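Local coordinates for protein thioredoxin Reductase (Burkholderia cenocepacia, PDB 4F82) that probably reduces hydrogen peroxide and organic hydroperoxides to water and alcohols as a thiol-specific peroxidase of the Prx5 subfamily of peroxiredoxins, at residues A65-G70 with G160-S165; V72-Q77 with S165-V170; M113-G116 with F120-A123. One frame throughout, in Å; residues are numbered along the deposited sequence.

Contact 1 (A65-G70 with G160-S165); sequences AQHVPG and GKFEVS
An edge-to-face pair of the H67 and F162 rings, backed by a side-chain-to-backbone hydrogen bond from H67 to S165, joins an early part of helix 61-80 to the loop that leads from strand 150-156 to helix 167-172. F162 turns its edge to the imidazole: CE1 lies above the middle of one H67 face, 3.5 Å from H67 CD2, and the two planes are inclined at 54°. With F162 CG anti to the backbone N (chi1 -176°), the phenyl reaches from its loop to the helix and also meets Q66, whose amide stands nearly perpendicular to the phenyl plane. Q66 NE2 approaches the phenyl edge, 3.5 Å from F162 CE2.

The far end of the imidazole is held by polar atoms. H67 NE2 donates to S165 O at 2.9 Å, a bent bond (146° at the hydrogen) that reaches the carbonyl from above its plane. H67 ND1 is bonded to R141 NH1, so both ring nitrogens are engaged and the rotation of the ring is fixed; R141 also makes a cation-pi contact with F162. The H67 side chain lies about 5 Å from that of C63, the predicted sulfenic acid-forming cysteine of this peroxiredoxin. On the sheet side, H67 meets F53 and L55 of strand 49-55, while S165 rests on R141 and A143 of strand 137-147 and bonds through OG to E157.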
ATOM      1  N   ALA A  65       2.465  12.968   9.420  1.00  8.18           N
ATOM      2  CA  ALA A  65       2.458  14.282  10.082  1.00  7.74           C
ATOM      3  C   ALA A  65       3.734  14.526  10.900  1.00  7.69           C
ATOM      4  O   ALA A  65       4.180  15.658  11.092  1.00 11.78           O
ATOM      5  CB  ALA A  65       1.224  14.390  11.024  1.00  9.73           C
ATOM      6  N   GLN A  66       4.298  13.436  11.412  1.00  7.56           N
ATOM      7  CA  GLN A  66       5.378  13.514  12.397  1.00  8.01           C
ATOM      8  C   GLN A  66       6.674  12.797  11.992  1.00 10.51           C
ATOM      9  O   GLN A  66       7.766  13.385  12.013  1.00  7.02           O
ATOM     10  CB  GLN A  66       4.903  12.881  13.694  1.00  9.45           C
ATOM     11  CG  GLN A  66       4.279  13.819  14.681  1.00 14.71           C
ATOM     12  CD  GLN A  66       4.488  13.279  16.074  1.00 21.67           C
ATOM     13  OE1 GLN A  66       3.710  12.451  16.524  1.00 20.06           O
ATOM     14  NE2 GLN A  66       5.582  13.694  16.741  1.00 25.11           N
ATOM     15  N   HIS A  67       6.569  11.509  11.699  1.00 11.61           N
ATOM     16  CA  HIS A  67       7.769  10.687  11.547  1.00  9.65           C
ATOM     17  C   HIS A  67       8.667  11.048  10.334  1.00  9.52           C
ATOM     18  O   HIS A  67       9.856  11.328  10.529  1.00  6.29           O
ATOM     19  CB  HIS A  67       7.441   9.185  11.602  1.00  6.85           C
ATOM     20  CG  HIS A  67       8.604   8.341  12.011  1.00  5.98           C
ATOM     21  ND1 HIS A  67       8.529   6.967  12.121  1.00  5.88           N
ATOM     22  CD2 HIS A  67       9.879   8.685  12.331  1.00  6.03           C
ATOM     23  CE1 HIS A  67       9.707   6.501  12.520  1.00  5.87           C
ATOM     24  NE2 HIS A  67      10.542   7.520  12.654  1.00  5.95           N
ATOM     25  N   VAL A  68       8.115  11.064   9.110  1.00  6.17           N
ATOM     26  CA  VAL A  68       8.874  11.459   7.928  1.00 12.77           C
ATOM     27  C   VAL A  68       9.260  12.955   7.957  1.00 11.28           C
ATOM     28  O   VAL A  68      10.409  13.312   7.617  1.00  6.69           O
ATOM     29  CB  VAL A  68       8.137  11.059   6.589  1.00  6.58           C
ATOM     30  CG1 VAL A  68       8.923  11.506   5.366  1.00  6.61           C
ATOM     31  CG2 VAL A  68       7.971   9.567   6.525  1.00  5.84           C
ATOM     32  N   PRO A  69       8.333  13.839   8.380  1.00  6.85           N
ATOM     33  CA  PRO A  69       8.753  15.250   8.359  1.00  7.31           C
ATOM     34  C   PRO A  69       9.906  15.571   9.326  1.00  8.37           C
ATOM     35  O   PRO A  69      10.756  16.387   8.969  1.00 12.55           O
ATOM     36  CB  PRO A  69       7.489  16.008   8.729  1.00  7.64           C
ATOM     37  CG  PRO A  69       6.381  15.116   8.203  1.00  7.37           C
ATOM     38  CD  PRO A  69       6.866  13.705   8.501  1.00  6.89           C
ATOM     39  N   GLY A  70       9.973  14.920  10.487  1.00  8.34           N
ATOM     40  CA  GLY A  70      11.118  15.096  11.374  1.00  8.22           C
ATOM     41  C   GLY A  70      12.431  14.757  10.645  1.00  9.29           C
ATOM     42  O   GLY A  70      13.437  15.456  10.788  1.00 11.34           O
ATOM     43  N   GLY A 160       2.471   0.880  18.653  1.00 10.53           N
ATOM     44  CA  GLY A 160       1.681   2.089  18.846  1.00 12.95           C
ATOM     45  C   GLY A 160       2.423   3.216  19.540  1.00 13.41           C
ATOM     46  O   GLY A 160       1.838   4.273  19.784  1.00 13.97           O
ATOM     47  N   LYS A 161       3.698   3.005  19.867  1.00 11.51           N
ATOM     48  CA  LYS A 161       4.511   4.055  20.456  1.00  7.57           C
ATOM     49  C   LYS A 161       5.469   4.749  19.455  1.00  8.66           C
ATOM     50  O   LYS A 161       5.814   4.188  18.402  1.00  6.67           O
ATOM     51  CB  LYS A 161       5.295   3.497  21.669  1.00 13.49           C
ATOM     52  CG  LYS A 161       4.398   2.820  22.736  1.00 15.57           C
ATOM     53  CD  LYS A 161       3.268   3.721  23.179  1.00 15.34           C
ATOM     54  CE  LYS A 161       2.715   3.252  24.554  1.00 22.04           C
ATOM     55  NZ  LYS A 161       1.909   4.303  25.201  1.00 20.48           N
ATOM     56  N   PHE A 162       5.854   5.983  19.804  1.00 12.66           N
ATOM     57  CA  PHE A 162       6.728   6.844  18.999  1.00 12.58           C
ATOM     58  C   PHE A 162       7.587   7.726  19.926  1.00 12.69           C
ATOM     59  O   PHE A 162       7.461   8.971  19.970  1.00 11.98           O
ATOM     60  CB  PHE A 162       5.897   7.696  18.018  1.00  7.83           C
ATOM     61  CG  PHE A 162       6.721   8.551  17.090  1.00  9.37           C
ATOM     62  CD1 PHE A 162       7.835   8.028  16.434  1.00  6.22           C
ATOM     63  CD2 PHE A 162       6.366   9.876  16.850  1.00  8.14           C
ATOM     64  CE1 PHE A 162       8.591   8.817  15.538  1.00  9.00           C
ATOM     65  CE2 PHE A 162       7.105  10.659  15.966  1.00  6.69           C
ATOM     66  CZ  PHE A 162       8.220  10.127  15.305  1.00  7.80           C
ATOM     67  N   GLU A 163       8.457   7.071  20.683  1.00 10.51           N
ATOM     68  CA  GLU A 163       9.276   7.763  21.678  1.00 10.92           C
ATOM     69  C   GLU A 163      10.780   7.625  21.409  1.00 12.21           C
ATOM     70  O   GLU A 163      11.582   8.331  22.029  1.00 14.52           O
ATOM     71  CB  GLU A 163       8.921   7.290  23.098  1.00 14.87           C
ATOM     72  N   VAL A 164      11.185   6.763  20.469  1.00 10.61           N
ATOM     73  CA  VAL A 164      12.652   6.547  20.264  1.00 10.02           C
ATOM     74  C   VAL A 164      13.158   6.554  18.816  1.00  6.56           C
ATOM     75  O   VAL A 164      14.397   6.561  18.582  1.00  7.69           O
ATOM     76  CB  VAL A 164      13.121   5.218  20.945  1.00  7.32           C
ATOM     77  CG1 VAL A 164      12.844   5.248  22.473  1.00 16.38           C
ATOM     78  CG2 VAL A 164      12.410   3.976  20.281  1.00 10.38           C
ATOM     79  N   SER A 165      12.235   6.511  17.832  1.00  6.24           N
ATOM     80  CA  SER A 165      12.634   6.369  16.406  1.00  5.85           C
ATOM     81  C   SER A 165      12.535   7.675  15.641  1.00  5.80           C
ATOM     82  O   SER A 165      12.791   7.718  14.433  1.00 12.74           O
ATOM     83  CB  SER A 165      11.754   5.331  15.692  1.00  5.59           C
ATOM     84  OG  SER A 165      10.359   5.704  15.773  1.00  5.64           O
TER

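Contact 2 (V72-Q77 with S165-V170); sequences VEHAEQ and SDAASV
A167 and A168, at the start of helix 167-172, pack against the imidazole of H74 on helix 61-80. Before them, S165 lies in the loop and leads into D166, the N-cap. D166 OD2 accepts from S169 N at 3.1 Å, with the amide lying above the carboxylate plane, and D166 OD1 accepts from S169 OG at 2.6 Å on the syn side, somewhat out of that plane. Both carboxylate oxygens are thus bound by one residue of the first turn, and the negative group sits at the helix start, where it would be expected to interact well with the helix dipole.

A167 is the nearest residue to H74, their CA atoms being 6.5 Å apart. Its methyl makes a CH-pi contact over the face of the imidazole, with A167 CB 4.0 Å from the H74 ring centroid and 28° off the normal. This is the meeting of two helices lying on one side of the central sheet of a thioredoxin-like fold, here in a member of the Redoxin family. The alanine methyl also touches Y71, about one turn before H74. Next, A168 continues over the same face toward the rim, its CA 3.8 Å from H74 NE2. H74 CG lies anti to the carbonyl carbon (chi1 -79°), which leaves ND1 able to bond back to G70 O in its own helix and so limits turning of the ring. S169 returns to the cap described above, and V170 packs its side chain on A143 and V145 of strand 137-147 and on Y71.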
ATOM      1  N   VAL A  72      12.942  14.797   7.229  1.00 15.17           N
ATOM      2  CA  VAL A  72      13.155  15.829   6.200  1.00 11.51           C
ATOM      3  C   VAL A  72      13.704  17.073   6.887  1.00 17.61           C
ATOM      4  O   VAL A  72      14.664  17.706   6.413  1.00 15.81           O
ATOM      5  CB  VAL A  72      11.832  16.104   5.427  1.00 19.43           C
ATOM      6  CG1 VAL A  72      11.883  17.409   4.552  1.00 14.46           C
ATOM      7  CG2 VAL A  72      11.458  14.859   4.593  1.00 13.37           C
ATOM      8  N   GLU A  73      13.126  17.390   8.042  1.00 12.14           N
ATOM      9  CA  GLU A  73      13.521  18.572   8.791  1.00 13.91           C
ATOM     10  C   GLU A  73      14.946  18.496   9.333  1.00 15.15           C
ATOM     11  O   GLU A  73      15.671  19.508   9.339  1.00 12.38           O
ATOM     12  CB  GLU A  73      12.496  18.874   9.897  1.00 14.32           C
ATOM     13  CG  GLU A  73      11.265  19.593   9.335  1.00 26.11           C
ATOM     14  CD  GLU A  73      10.039  19.484  10.239  1.00 34.79           C
ATOM     15  OE1 GLU A  73      10.207  19.343  11.475  1.00 37.17           O
ATOM     16  OE2 GLU A  73       8.901  19.524   9.710  1.00 38.91           O
ATOM     17  N   HIS A  74      15.354  17.296   9.757  1.00 10.45           N
ATOM     18  CA  HIS A  74      16.681  17.092  10.338  1.00 12.34           C
ATOM     19  C   HIS A  74      17.721  16.657   9.304  1.00 12.04           C
ATOM     20  O   HIS A  74      18.862  16.398   9.653  1.00 12.89           O
ATOM     21  CB  HIS A  74      16.645  16.009  11.445  1.00 14.66           C
ATOM     22  CG  HIS A  74      16.120  16.486  12.769  1.00 14.73           C
ATOM     23  ND1 HIS A  74      14.785  16.748  12.994  1.00 16.32           N
ATOM     24  CD2 HIS A  74      16.751  16.699  13.949  1.00 15.69           C
ATOM     25  CE1 HIS A  74      14.619  17.126  14.255  1.00 18.29           C
ATOM     26  NE2 HIS A  74      15.794  17.096  14.853  1.00 17.26           N
ATOM     27  N   ALA A  75      17.347  16.550   8.030  1.00 12.08           N
ATOM     28  CA  ALA A  75      18.262  15.880   7.114  1.00 10.75           C
ATOM     29  C   ALA A  75      19.603  16.611   7.003  1.00 13.62           C
ATOM     30  O   ALA A  75      20.660  15.964   6.961  1.00 13.94           O
ATOM     31  CB  ALA A  75      17.625  15.691   5.752  1.00 11.85           C
ATOM     32  N   GLU A  76      19.574  17.948   6.971  1.00 15.65           N
ATOM     33  CA  GLU A  76      20.826  18.737   6.938  1.00 10.95           C
ATOM     34  C   GLU A  76      21.728  18.471   8.149  1.00 10.81           C
ATOM     35  O   GLU A  76      22.928  18.272   7.988  1.00 12.63           O
ATOM     36  CB  GLU A  76      20.551  20.247   6.801  1.00 14.83           C
ATOM     37  N   GLN A  77      21.166  18.446   9.354  1.00 13.83           N
ATOM     38  CA  GLN A  77      21.977  18.188  10.538  1.00 15.61           C
ATOM     39  C   GLN A  77      22.526  16.771  10.542  1.00 13.52           C
ATOM     40  O   GLN A  77      23.686  16.562  10.904  1.00 12.65           O
ATOM     41  CB  GLN A  77      21.179  18.416  11.821  1.00 14.37           C
ATOM     42  CG  GLN A  77      20.638  19.811  11.991  1.00 20.58           C
ATOM     43  CD  GLN A  77      19.496  19.827  12.982  1.00 26.10           C
ATOM     44  OE1 GLN A  77      18.328  19.848  12.599  1.00 32.44           O
ATOM     45  NE2 GLN A  77      19.827  19.794  14.258  1.00 26.17           N
ATOM     46  N   SER A 165      12.235   6.511  17.832  1.00  6.24           N
ATOM     47  CA  SER A 165      12.634   6.369  16.406  1.00  5.85           C
ATOM     48  C   SER A 165      12.535   7.675  15.641  1.00  5.80           C
ATOM     49  O   SER A 165      12.791   7.718  14.433  1.00 12.74           O
ATOM     50  CB  SER A 165      11.754   5.331  15.692  1.00  5.59           C
ATOM     51  OG  SER A 165      10.359   5.704  15.773  1.00  5.64           O
ATOM     52  N   ASP A 166      12.153   8.746  16.326  1.00  6.11           N
ATOM     53  CA  ASP A 166      12.087  10.069  15.707  1.00  8.32           C
ATOM     54  C   ASP A 166      13.498  10.612  15.420  1.00 11.46           C
ATOM     55  O   ASP A 166      14.481  10.205  16.056  1.00 10.27           O
ATOM     56  CB  ASP A 166      11.376  11.028  16.660  1.00  6.65           C
ATOM     57  CG  ASP A 166      12.119  11.181  17.976  1.00  9.50           C
ATOM     58  OD1 ASP A 166      12.148  10.199  18.777  1.00  7.59           O
ATOM     59  OD2 ASP A 166      12.679  12.281  18.204  1.00  8.33           O
ATOM     60  N   ALA A 167      13.587  11.544  14.484  1.00  6.30           N
ATOM     61  CA  ALA A 167      14.891  12.086  14.043  1.00 10.50           C
ATOM     62  C   ALA A 167      15.650  12.755  15.189  1.00  9.54           C
ATOM     63  O   ALA A 167      16.880  12.558  15.319  1.00  9.50           O
ATOM     64  CB  ALA A 167      14.701  13.068  12.877  1.00  7.96           C
ATOM     65  N   ALA A 168      14.949  13.516  16.041  1.00  7.75           N
ATOM     66  CA  ALA A 168      15.627  14.118  17.214  1.00  9.01           C
ATOM     67  C   ALA A 168      16.390  13.097  18.069  1.00  8.88           C
ATOM     68  O   ALA A 168      17.553  13.332  18.435  1.00  8.82           O
ATOM     69  CB  ALA A 168      14.649  14.898  18.100  1.00  8.33           C
ATOM     70  N   SER A 169      15.749  11.973  18.394  1.00  7.51           N
ATOM     71  CA  SER A 169      16.380  10.930  19.187  1.00  9.55           C
ATOM     72  C   SER A 169      17.589  10.333  18.475  1.00  9.15           C
ATOM     73  O   SER A 169      18.591  10.056  19.112  1.00  7.83           O
ATOM     74  CB  SER A 169      15.412   9.801  19.510  1.00  9.92           C
ATOM     75  OG  SER A 169      14.305  10.287  20.239  1.00 12.52           O
ATOM     76  N   VAL A 170      17.470  10.099  17.175  1.00  9.44           N
ATOM     77  CA  VAL A 170      18.579   9.565  16.412  1.00  8.34           C
ATOM     78  C   VAL A 170      19.786  10.502  16.396  1.00  7.22           C
ATOM     79  O   VAL A 170      20.935  10.078  16.637  1.00  7.78           O
ATOM     80  CB  VAL A 170      18.111   9.203  15.000  1.00 12.98           C
ATOM     81  CG1 VAL A 170      19.309   8.917  14.122  1.00 15.85           C
ATOM     82  CG2 VAL A 170      17.224   7.999  15.097  1.00 16.37           C
TER

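Contact 3 (M113-G116 with F120-A123); sequences MADG and FTHA
D115 spreads its carboxylate across the start of helix 119-124 and takes three hydrogen bonds from F120 and T121. Both backbone amides come in on the syn side, each tilted well out of the carboxylate plane: F120 N reaches D115 OD1 at 3.0 Å in a fairly straight bond (162° at the hydrogen), and T121 N reaches D115 OD2 at 2.9 Å. OD2 has a second donor in T121 OG1, 2.7 Å from D115 OD2, which uses the anti lone pair. The hydroxyl and the amide of T121 therefore approach different sides of one oxygen, and together with F120 N they fix the rotation of the carboxylate. All three residues are buried, so these bonds satisfy charge and polar groups inside the protein, and the amides of the first helical turn would be expected to stabilise the anionic form of D115.

Nonpolar atoms complete this first shell. F120 CB lies 3.4 Å from D115 OD1, whereas its phenyl leads away from the aspartate, the ring and carboxylate planes standing nearly perpendicular. An aspartate just after strand 111-114 of the central sheet thus binds early amides of the helix that follows it in the thioredoxin-like fold.

The D115 carboxylate swings out trans to its own amide nitrogen (chi1 -176°), which carries it toward the helix. Further back, M113, A114 and D115 make backbone hydrogen bonds with C88, F22 and S90, anchoring the segment between neighbouring strands. On the helix side, F120 rests on L16, A19 and L21, while T121 packs on V91, T127 and S139.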
ATOM      1  N   MET A 113      12.115   4.000   0.436  1.00  7.16           N
ATOM      2  CA  MET A 113      12.503   2.639   0.086  1.00 10.38           C
ATOM      3  C   MET A 113      11.349   1.650   0.341  1.00 10.99           C
ATOM      4  O   MET A 113      11.011   1.298   1.490  1.00 10.65           O
ATOM      5  CB  MET A 113      13.782   2.254   0.835  1.00  9.26           C
ATOM      6  CG  MET A 113      14.968   3.245   0.624  1.00  6.08           C
ATOM      7  SD  MET A 113      15.511   3.179  -1.078  1.00 12.79           S
ATOM      8  CE  MET A 113      16.635   1.808  -0.957  1.00 18.37           C
ATOM      9  N   ALA A 114      10.741   1.216  -0.763  1.00 11.88           N
ATOM     10  CA  ALA A 114       9.582   0.328  -0.741  1.00  8.69           C
ATOM     11  C   ALA A 114       9.996  -1.098  -0.386  1.00  7.57           C
ATOM     12  O   ALA A 114      10.818  -1.697  -1.071  1.00  6.89           O
ATOM     13  CB  ALA A 114       8.945   0.330  -2.135  1.00  7.64           C
ATOM     14  N   ASP A 115       9.412  -1.667   0.666  1.00  8.19           N
ATOM     15  CA  ASP A 115       9.632  -3.079   0.968  1.00  6.47           C
ATOM     16  C   ASP A 115       8.253  -3.752   0.825  1.00  7.51           C
ATOM     17  O   ASP A 115       7.748  -4.379   1.767  1.00  7.04           O
ATOM     18  CB  ASP A 115      10.136  -3.213   2.420  1.00 10.05           C
ATOM     19  CG  ASP A 115      10.488  -4.644   2.797  1.00  7.04           C
ATOM     20  OD1 ASP A 115      10.953  -5.417   1.933  1.00  8.34           O
ATOM     21  OD2 ASP A 115      10.272  -5.020   3.985  1.00  5.56           O
ATOM     22  N   GLY A 116       7.627  -3.606  -0.342  1.00  7.03           N
ATOM     23  CA  GLY A 116       6.210  -4.001  -0.467  1.00  5.75           C
ATOM     24  C   GLY A 116       5.901  -5.505  -0.358  1.00  9.53           C
ATOM     25  O   GLY A 116       4.732  -5.912  -0.204  1.00  9.20           O
ATOM     26  N   PHE A 120      12.495  -7.476   3.391  1.00  6.36           N
ATOM     27  CA  PHE A 120      13.521  -6.892   4.264  1.00 12.06           C
ATOM     28  C   PHE A 120      13.059  -6.918   5.731  1.00  8.79           C
ATOM     29  O   PHE A 120      13.814  -7.273   6.648  1.00  6.62           O
ATOM     30  CB  PHE A 120      13.775  -5.440   3.829  1.00  7.06           C
ATOM     31  CG  PHE A 120      14.964  -4.772   4.514  1.00  9.99           C
ATOM     32  CD1 PHE A 120      16.179  -5.451   4.700  1.00  8.60           C
ATOM     33  CD2 PHE A 120      14.884  -3.438   4.892  1.00 11.39           C
ATOM     34  CE1 PHE A 120      17.264  -4.811   5.316  1.00  6.14           C
ATOM     35  CE2 PHE A 120      15.985  -2.783   5.480  1.00 11.94           C
ATOM     36  CZ  PHE A 120      17.155  -3.470   5.693  1.00  7.70           C
ATOM     37  N   THR A 121      11.806  -6.534   5.943  1.00  7.94           N
ATOM     38  CA  THR A 121      11.273  -6.365   7.285  1.00  5.89           C
ATOM     39  C   THR A 121      11.208  -7.729   7.936  1.00  7.53           C
ATOM     40  O   THR A 121      11.480  -7.866   9.140  1.00  7.83           O
ATOM     41  CB  THR A 121       9.875  -5.726   7.236  1.00  7.40           C
ATOM     42  OG1 THR A 121       9.961  -4.433   6.603  1.00  9.92           O
ATOM     43  CG2 THR A 121       9.315  -5.533   8.666  1.00  5.69           C
ATOM     44  N   HIS A 122      10.804  -8.740   7.155  1.00  6.87           N
ATOM     45  CA  HIS A 122      10.863 -10.136   7.632  1.00  7.27           C
ATOM     46  C   HIS A 122      12.284 -10.558   7.954  1.00  9.55           C
ATOM     47  O   HIS A 122      12.522 -11.210   8.970  1.00 11.91           O
ATOM     48  CB  HIS A 122      10.232 -11.106   6.620  1.00 10.13           C
ATOM     49  CG  HIS A 122       8.771 -11.368   6.856  1.00 14.99           C
ATOM     50  ND1 HIS A 122       7.786 -10.966   5.976  1.00 20.13           N
ATOM     51  CD2 HIS A 122       8.138 -12.013   7.864  1.00 14.94           C
ATOM     52  CE1 HIS A 122       6.601 -11.353   6.431  1.00 16.25           C
ATOM     53  NE2 HIS A 122       6.787 -11.981   7.580  1.00 14.82           N
ATOM     54  N   ALA A 123      13.246 -10.185   7.108  1.00  9.94           N
ATOM     55  CA  ALA A 123      14.617 -10.611   7.334  1.00  7.82           C
ATOM     56  C   ALA A 123      15.188  -9.960   8.624  1.00 12.45           C
ATOM     57  O   ALA A 123      16.063 -10.538   9.279  1.00 13.12           O
ATOM     58  CB  ALA A 123      15.473 -10.298   6.121  1.00  7.78           C
TER

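How the contacts relate
Following the chain from the N terminus, helix 61-80 comes first and supplies the early partners of contacts 1 and 2, at 65-70 and then 72-77. Contact 3 opens and closes next, a local loop from 113-116 to 120-123 that ties the end of strand 111-114 to helix 119-124; it is nested inside the long loops of both others. Only near the C terminus does 160-165 close contact 1, followed by 165-170 for contact 2. These two loops cross, share S165 and touch, their centres 10 Å apart, and they bind helix 61-80 to helix 167-172 and the loop between it and strand 150-156. Contact 3 lies about 19 Å from contact 1 and 21 Å from contact 2, centre to centre.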